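6-carboxyhexanoate--coa ligase (Bacillus subtilis, PDB 5FLG) belongs to the 6-carboxyhexanoate--CoA ligase family and binds magnesium, pimelic acid and phosphoaminophosphonic acid-adenylate ester in the crystallised dimer. Local coordinates at residues Pro167-Ser170 with Arg171-Glu174; Trp152-Ala155 with Asn156-Lys159; His38-Lys41 with His42-Ala46. All blocks are in the same frame, centred on the assembly; numbering follows the deposited sequence.

Contact 1. Residues Pro167-Ser170 with Arg171-Glu174; sequences PAHS and RIKE. With PML (pimelic acid), chain C.
The carbonyl of His169 opens the first turn of helix 170-184: Lys173 N lies 3.1 Å from His169 O on an almost straight bond (168°), and Ile172 N adds a weak bond to the same oxygen. One residue on, Glu174 N binds Ser170 O at 3.0 Å, continuing the i to i+4 pattern. Ile172 leans back on the chain that leads into the helix. Its CG1 stands beside the backbone N (chi1 -66°), which carries CD1 to 3.5 Å from Pro167 O and to 4.2 Å from both Pro167 CD and His169 CB. The same branch also touches the ligand, with Ile172 CG1 3.3 Å from O12 of pimelic acid. The imidazole of His169 takes Pro167 CB over one face, offset toward the rim. Arg171 runs extended from CG to NE to the other carboxylate of pimelic acid, the one not near Ile172, and its NE donates to O72 at 2.9 Å, a bent bond (133°) made at the edge of the guanidinium. NH2 of the same group forms a salt bridge with Asp197, a magnesium ligand, so one arginine ties the acid to the metal site. Glu174 makes a salt bridge with Lys50 through OE1. This is the N-terminal turn of a helix with His169 at its N-cap position, lining one side of the pimelic acid pocket.

Contact 2. Residues Trp152-Ala155 with Asn156-Lys159; sequences WPDA and NFEK
Trp152 and Phe157 both hold CG anti to the backbone N (chi1 -168° and 172°), and this sets the edge of the phenyl ring against the face of the indole in a T-shaped pair at the start of helix 154-164. The centroids of the Trp152 six-membered ring and the Phe157 ring are 4.9 Å apart, their planes turned 75° from each other. Phe157 CD1 is the atom that presses on the benzo half, 3.6 Å from Trp152 CZ3. Nearer the backbone, CB of Phe157 sits over the five-membered ring, 3.7 Å from its centroid, in a CH-pi contact, so both halves of the indole are covered on that face. Pro153, at the N-cap position, offers its carbonyl to Phe157 N at 3.0 Å, while Asn156 N makes a weak bond to it. At the solvent-facing side Asp154 and Glu158 run alongside each other in the same direction. Their carboxylates come within 4.1 Å between Asp154 OD2 and Glu158 OE2, close enough that each would probably raise the other's pKa. Trp152 also meets the ring of Trp160, and Asn156 OD1 accepts a second bond from the backbone N of Trp254. The indole N-H helps fix the rotation of the tryptophan: Trp152 NE1 donates to Asn156 OD1 at 2.9 Å, close to its own ring plane and onto a lone pair of the amide oxygen.

Contact 3. Residues His38-Lys41 with His42-Ala46; sequences HEMK and HTVNA
Glu39 O is gripped twice by Thr43, once by the hydroxyl and once by the backbone amide. Thr43 OG1 donates to Glu39 O at 2.8 Å from above the carbonyl plane, and Thr43 N reaches the same oxygen at 3.0 Å on a line nearly continuing the C=O bond. The hydroxyl can turn back because OG1 lies beside its own backbone N (chi1 -65°), and the buried Thr43 thereby has its polar atom satisfied within the helix. Lys41 O is held in the same double way. Asn45 ND2 lies 2.9 Å from Lys41 O and Asn45 N 3.1 Å from it, and the two donors come from opposite faces of the carbonyl plane. Asn45 ND2 also hydrogen-bonds to OD1 of Asn45 of the second subunit, so the group that closes on its own helix is part of the dimer contact. Met40 bends at chi2 (54°), which brings SD to 3.8 Å from Val44 CG2 one turn on, where the two side chains cross at a slant. At the first turn a water accepts from His42 N and donates to His38 O, joining the incoming 3-10 segment to the helix. With Glu39 as its N-cap residue, helix 40-52 lays Met40 and Thr43 on strands 26-36 and 8-17 of the antiparallel sheet, while Val44 packs on Leu48 of the second subunit.

How the contacts relate
Contacts 1 and 2 belong to consecutive helices, 170-184 and 154-164, and touch, with centres 10 Å apart. Lys173 CD lies 3.5 Å from Trp152 O, Phe157 CZ packs 3.5 Å from His169 O, and Lys173 NZ reaches Asp154 OD1 in a long, weak ion pair. Contact 1 lines the pimelic acid pocket, and its Glu174 side chain is about 4 Å from magnesium and from phosphoaminophosphonic acid-adenylate ester; contact 2 stands behind it, with the Phe157 side chain about 9 Å from pimelic acid. Contact 3, at the dimer interface, touches neither: its nearest atoms are about 7 Å from contact 1 and about 6 Å from contact 2.

Contact 1. Residues Pro167-Ser170 with Arg171-Glu174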
# COMPACT_ATOMS: atom_id res chain seq x y z
N PRO A 167 24.24 -18.80 -9.16
CA PRO A 167 23.64 -18.99 -7.84
C PRO A 167 22.17 -18.58 -7.84
O PRO A 167 21.80 -17.63 -8.51
CB PRO A 167 24.43 -18.03 -6.93
CG PRO A 167 25.58 -17.53 -7.74
CD PRO A 167 25.17 -17.66 -9.17
N ALA A 168 21.36 -19.28 -7.07
CA ALA A 168 19.92 -19.08 -7.06
C ALA A 168 19.50 -17.91 -6.16
O ALA A 168 18.64 -18.05 -5.32
CB ALA A 168 19.23 -20.35 -6.59
N HIS A 169 20.05 -16.73 -6.41
CA HIS A 169 19.76 -15.57 -5.58
C HIS A 169 18.57 -14.79 -6.08
O HIS A 169 18.37 -14.63 -7.32
CB HIS A 169 20.97 -14.64 -5.52
CG HIS A 169 22.16 -15.25 -4.85
ND1 HIS A 169 23.46 -14.90 -5.18
CD2 HIS A 169 22.26 -16.22 -3.91
CE1 HIS A 169 24.30 -15.61 -4.45
NE2 HIS A 169 23.60 -16.41 -3.67
N SER A 170 17.80 -14.27 -5.14
CA SER A 170 16.64 -13.47 -5.46
C SER A 170 16.97 -12.26 -6.34
O SER A 170 16.14 -11.84 -7.13
CB SER A 170 16.02 -12.94 -4.18
OG SER A 170 15.59 -14.02 -3.40
N ARG A 171 18.08 -11.59 -6.03
CA ARG A 171 18.53 -10.46 -6.82
C ARG A 171 18.55 -10.84 -8.32
O ARG A 171 18.24 -10.00 -9.19
CB ARG A 171 19.95 -10.04 -6.40
CG ARG A 171 20.02 -9.02 -5.29
CD ARG A 171 21.41 -8.39 -5.21
NE ARG A 171 21.50 -7.31 -4.22
CZ ARG A 171 22.02 -7.46 -3.01
NH1 ARG A 171 22.40 -8.66 -2.61
NH2 ARG A 171 22.10 -6.44 -2.16
N ILE A 172 19.07 -12.02 -8.61
CA ILE A 172 19.30 -12.41 -10.01
C ILE A 172 17.97 -12.76 -10.66
O ILE A 172 17.65 -12.29 -11.77
CB ILE A 172 20.28 -13.58 -10.15
CG1 ILE A 172 21.67 -13.16 -9.69
CG2 ILE A 172 20.30 -14.11 -11.57
CD1 ILE A 172 22.58 -14.33 -9.37
N LYS A 173 17.13 -13.44 -9.90
CA LYS A 173 15.77 -13.72 -10.37
C LYS A 173 15.00 -12.44 -10.74
O LYS A 173 14.42 -12.34 -11.82
CB LYS A 173 14.99 -14.46 -9.34
CG LYS A 173 13.67 -14.96 -9.88
CD LYS A 173 12.90 -15.72 -8.82
CE LYS A 173 12.69 -14.86 -7.59
NZ LYS A 173 11.59 -15.38 -6.80
N GLU A 174 15.08 -11.45 -9.87
CA GLU A 174 14.41 -10.19 -10.10
C GLU A 174 15.00 -9.43 -11.27
O GLU A 174 14.28 -9.01 -12.16
CB GLU A 174 14.40 -9.34 -8.82
CG GLU A 174 13.44 -9.87 -7.76
CD GLU A 174 13.77 -9.43 -6.31
OE1 GLU A 174 14.69 -8.61 -6.07
OE2 GLU A 174 13.10 -9.92 -5.39
C1 PML C . 23.01 -10.02 -11.13
O11 PML C . 22.92 -10.64 -12.23
O12 PML C . 23.65 -10.54 -10.14
C2 PML C . 22.71 -8.51 -11.16
C3 PML C . 21.68 -7.98 -10.18
C4 PML C . 21.95 -6.53 -9.72
C5 PML C . 20.76 -5.59 -9.85
C6 PML C . 20.47 -4.77 -8.60
C7 PML C . 20.16 -5.65 -7.39
O71 PML C . 19.20 -6.45 -7.45
O72 PML C . 20.80 -5.47 -6.32

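Contact 2. Residues Trp152-Ala155 with Asn156-Lys159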
# COMPACT_ATOMS: atom_id res chain seq x y z
N TRP A 152 8.80 -14.50 -11.89
CA TRP A 152 9.42 -15.73 -12.32
C TRP A 152 9.19 -16.72 -11.19
O TRP A 152 9.80 -16.58 -10.16
CB TRP A 152 10.92 -15.49 -12.47
CG TRP A 152 11.63 -16.58 -13.17
CD1 TRP A 152 11.23 -17.87 -13.30
CD2 TRP A 152 12.96 -16.53 -13.67
NE1 TRP A 152 12.19 -18.61 -13.91
CE2 TRP A 152 13.27 -17.81 -14.15
CE3 TRP A 152 13.94 -15.55 -13.72
CZ2 TRP A 152 14.43 -18.07 -14.86
CZ3 TRP A 152 15.13 -15.85 -14.29
CH2 TRP A 152 15.38 -17.10 -14.86
N PRO A 153 8.20 -17.60 -11.34
CA PRO A 153 7.93 -18.63 -10.34
C PRO A 153 9.20 -19.31 -9.83
O PRO A 153 10.04 -19.83 -10.61
CB PRO A 153 7.03 -19.62 -11.08
CG PRO A 153 6.34 -18.76 -12.14
CD PRO A 153 7.36 -17.75 -12.55
N ASP A 154 9.39 -19.21 -8.51
CA ASP A 154 10.61 -19.69 -7.92
C ASP A 154 11.08 -21.07 -8.39
O ASP A 154 12.27 -21.32 -8.54
CB ASP A 154 10.45 -19.71 -6.40
CG ASP A 154 11.78 -19.70 -5.71
OD1 ASP A 154 12.53 -18.71 -5.94
OD2 ASP A 154 12.18 -20.78 -5.22
N ALA A 155 10.17 -22.00 -8.49
CA ALA A 155 10.57 -23.39 -8.75
C ALA A 155 11.25 -23.51 -10.11
O ALA A 155 12.31 -24.13 -10.27
CB ALA A 155 9.34 -24.29 -8.67
N ASN A 156 10.74 -22.74 -11.06
CA ASN A 156 11.32 -22.75 -12.41
C ASN A 156 12.64 -21.98 -12.39
O ASN A 156 13.64 -22.46 -12.87
CB ASN A 156 10.29 -22.19 -13.38
CG ASN A 156 10.82 -22.09 -14.81
OD1 ASN A 156 11.54 -21.17 -15.10
ND2 ASN A 156 10.74 -23.18 -15.53
N PHE A 157 12.70 -20.90 -11.64
CA PHE A 157 13.97 -20.20 -11.48
C PHE A 157 15.07 -21.04 -10.85
O PHE A 157 16.22 -21.04 -11.33
CB PHE A 157 13.80 -18.94 -10.62
CG PHE A 157 15.10 -18.28 -10.26
CD1 PHE A 157 15.82 -17.58 -11.22
CD2 PHE A 157 15.57 -18.30 -8.95
CE1 PHE A 157 17.09 -17.09 -10.92
CE2 PHE A 157 16.80 -17.74 -8.63
CZ PHE A 157 17.54 -17.10 -9.62
N GLU A 158 14.76 -21.78 -9.80
CA GLU A 158 15.79 -22.62 -9.17
C GLU A 158 16.34 -23.66 -10.14
O GLU A 158 17.56 -23.88 -10.23
CB GLU A 158 15.22 -23.31 -7.93
CG GLU A 158 14.95 -22.37 -6.75
CD GLU A 158 16.17 -22.16 -5.84
OE1 GLU A 158 16.98 -23.11 -5.68
OE2 GLU A 158 16.32 -21.06 -5.26
N LYS A 159 15.45 -24.24 -10.93
CA LYS A 159 15.88 -25.17 -11.96
C LYS A 159 16.77 -24.49 -12.99
O LYS A 159 17.89 -24.95 -13.26
CB LYS A 159 14.67 -25.77 -12.67
CG LYS A 159 15.02 -27.01 -13.44
CD LYS A 159 13.85 -27.96 -13.59
CE LYS A 159 14.36 -29.34 -13.99
NZ LYS A 159 13.28 -30.35 -14.15

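Contact 3. Residues His38-Lys41 with His42-Ala46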
# COMPACT_ATOMS: atom_id res chain seq x y z
N HIS A 38 -3.45 -17.41 -4.18
CA HIS A 38 -3.07 -18.24 -3.05
C HIS A 38 -1.62 -17.97 -2.67
O HIS A 38 -1.16 -18.38 -1.60
CB HIS A 38 -3.27 -19.72 -3.36
CG HIS A 38 -2.51 -20.20 -4.56
ND1 HIS A 38 -1.19 -20.59 -4.50
CD2 HIS A 38 -2.89 -20.36 -5.85
CE1 HIS A 38 -0.80 -20.99 -5.69
NE2 HIS A 38 -1.83 -20.91 -6.52
N GLU A 39 -0.90 -17.19 -3.47
CA GLU A 39 0.44 -16.82 -3.02
C GLU A 39 0.54 -15.49 -2.28
O GLU A 39 1.62 -15.05 -1.92
CB GLU A 39 1.44 -16.93 -4.16
CG GLU A 39 1.78 -18.36 -4.53
CD GLU A 39 2.61 -18.46 -5.80
OE1 GLU A 39 3.48 -17.59 -6.02
OE2 GLU A 39 2.48 -19.46 -6.52
N MET A 40 -0.60 -14.90 -1.95
CA MET A 40 -0.62 -13.52 -1.50
C MET A 40 0.07 -13.37 -0.13
O MET A 40 0.85 -12.42 0.10
CB MET A 40 -2.05 -13.03 -1.43
CG MET A 40 -2.18 -11.53 -1.22
SD MET A 40 -1.29 -10.53 -2.43
CE MET A 40 -2.46 -10.64 -3.80
N LYS A 41 -0.20 -14.28 0.79
CA LYS A 41 0.31 -14.09 2.15
C LYS A 41 1.82 -14.16 2.16
O LYS A 41 2.49 -13.31 2.72
CB LYS A 41 -0.26 -15.13 3.10
CG LYS A 41 0.33 -15.02 4.50
CD LYS A 41 -0.49 -15.76 5.55
CE LYS A 41 0.29 -16.95 6.11
NZ LYS A 41 1.51 -16.50 6.83
N HIS A 42 2.36 -15.16 1.47
CA HIS A 42 3.80 -15.31 1.35
C HIS A 42 4.43 -14.14 0.64
O HIS A 42 5.56 -13.78 0.93
CB HIS A 42 4.11 -16.61 0.61
CG HIS A 42 5.55 -16.79 0.25
ND1 HIS A 42 6.48 -17.33 1.12
CD2 HIS A 42 6.22 -16.53 -0.90
CE1 HIS A 42 7.67 -17.31 0.55
NE2 HIS A 42 7.55 -16.83 -0.68
N THR A 43 3.75 -13.59 -0.37
CA THR A 43 4.37 -12.59 -1.22
C THR A 43 4.38 -11.24 -0.53
O THR A 43 5.38 -10.57 -0.51
CB THR A 43 3.57 -12.44 -2.51
OG1 THR A 43 3.64 -13.66 -3.25
CG2 THR A 43 4.11 -11.31 -3.36
N VAL A 44 3.28 -10.90 0.12
CA VAL A 44 3.23 -9.69 0.91
C VAL A 44 4.29 -9.75 2.01
O VAL A 44 4.99 -8.75 2.25
CB VAL A 44 1.83 -9.48 1.49
CG1 VAL A 44 1.84 -8.37 2.51
CG2 VAL A 44 0.84 -9.17 0.37
N ASN A 45 4.45 -10.90 2.65
CA ASN A 45 5.53 -11.03 3.64
C ASN A 45 6.94 -10.96 3.05
O ASN A 45 7.85 -10.39 3.65
CB ASN A 45 5.35 -12.32 4.43
CG ASN A 45 4.38 -12.14 5.57
OD1 ASN A 45 4.71 -11.46 6.53
ND2 ASN A 45 3.15 -12.57 5.40
N ALA A 46 7.15 -11.50 1.85
CA ALA A 46 8.46 -11.43 1.24
C ALA A 46 8.80 -9.97 0.94
O ALA A 46 9.94 -9.53 1.15
CB ALA A 46 8.59 -12.29 -0.02
O HOH W 1 0.64 -17.36 0.44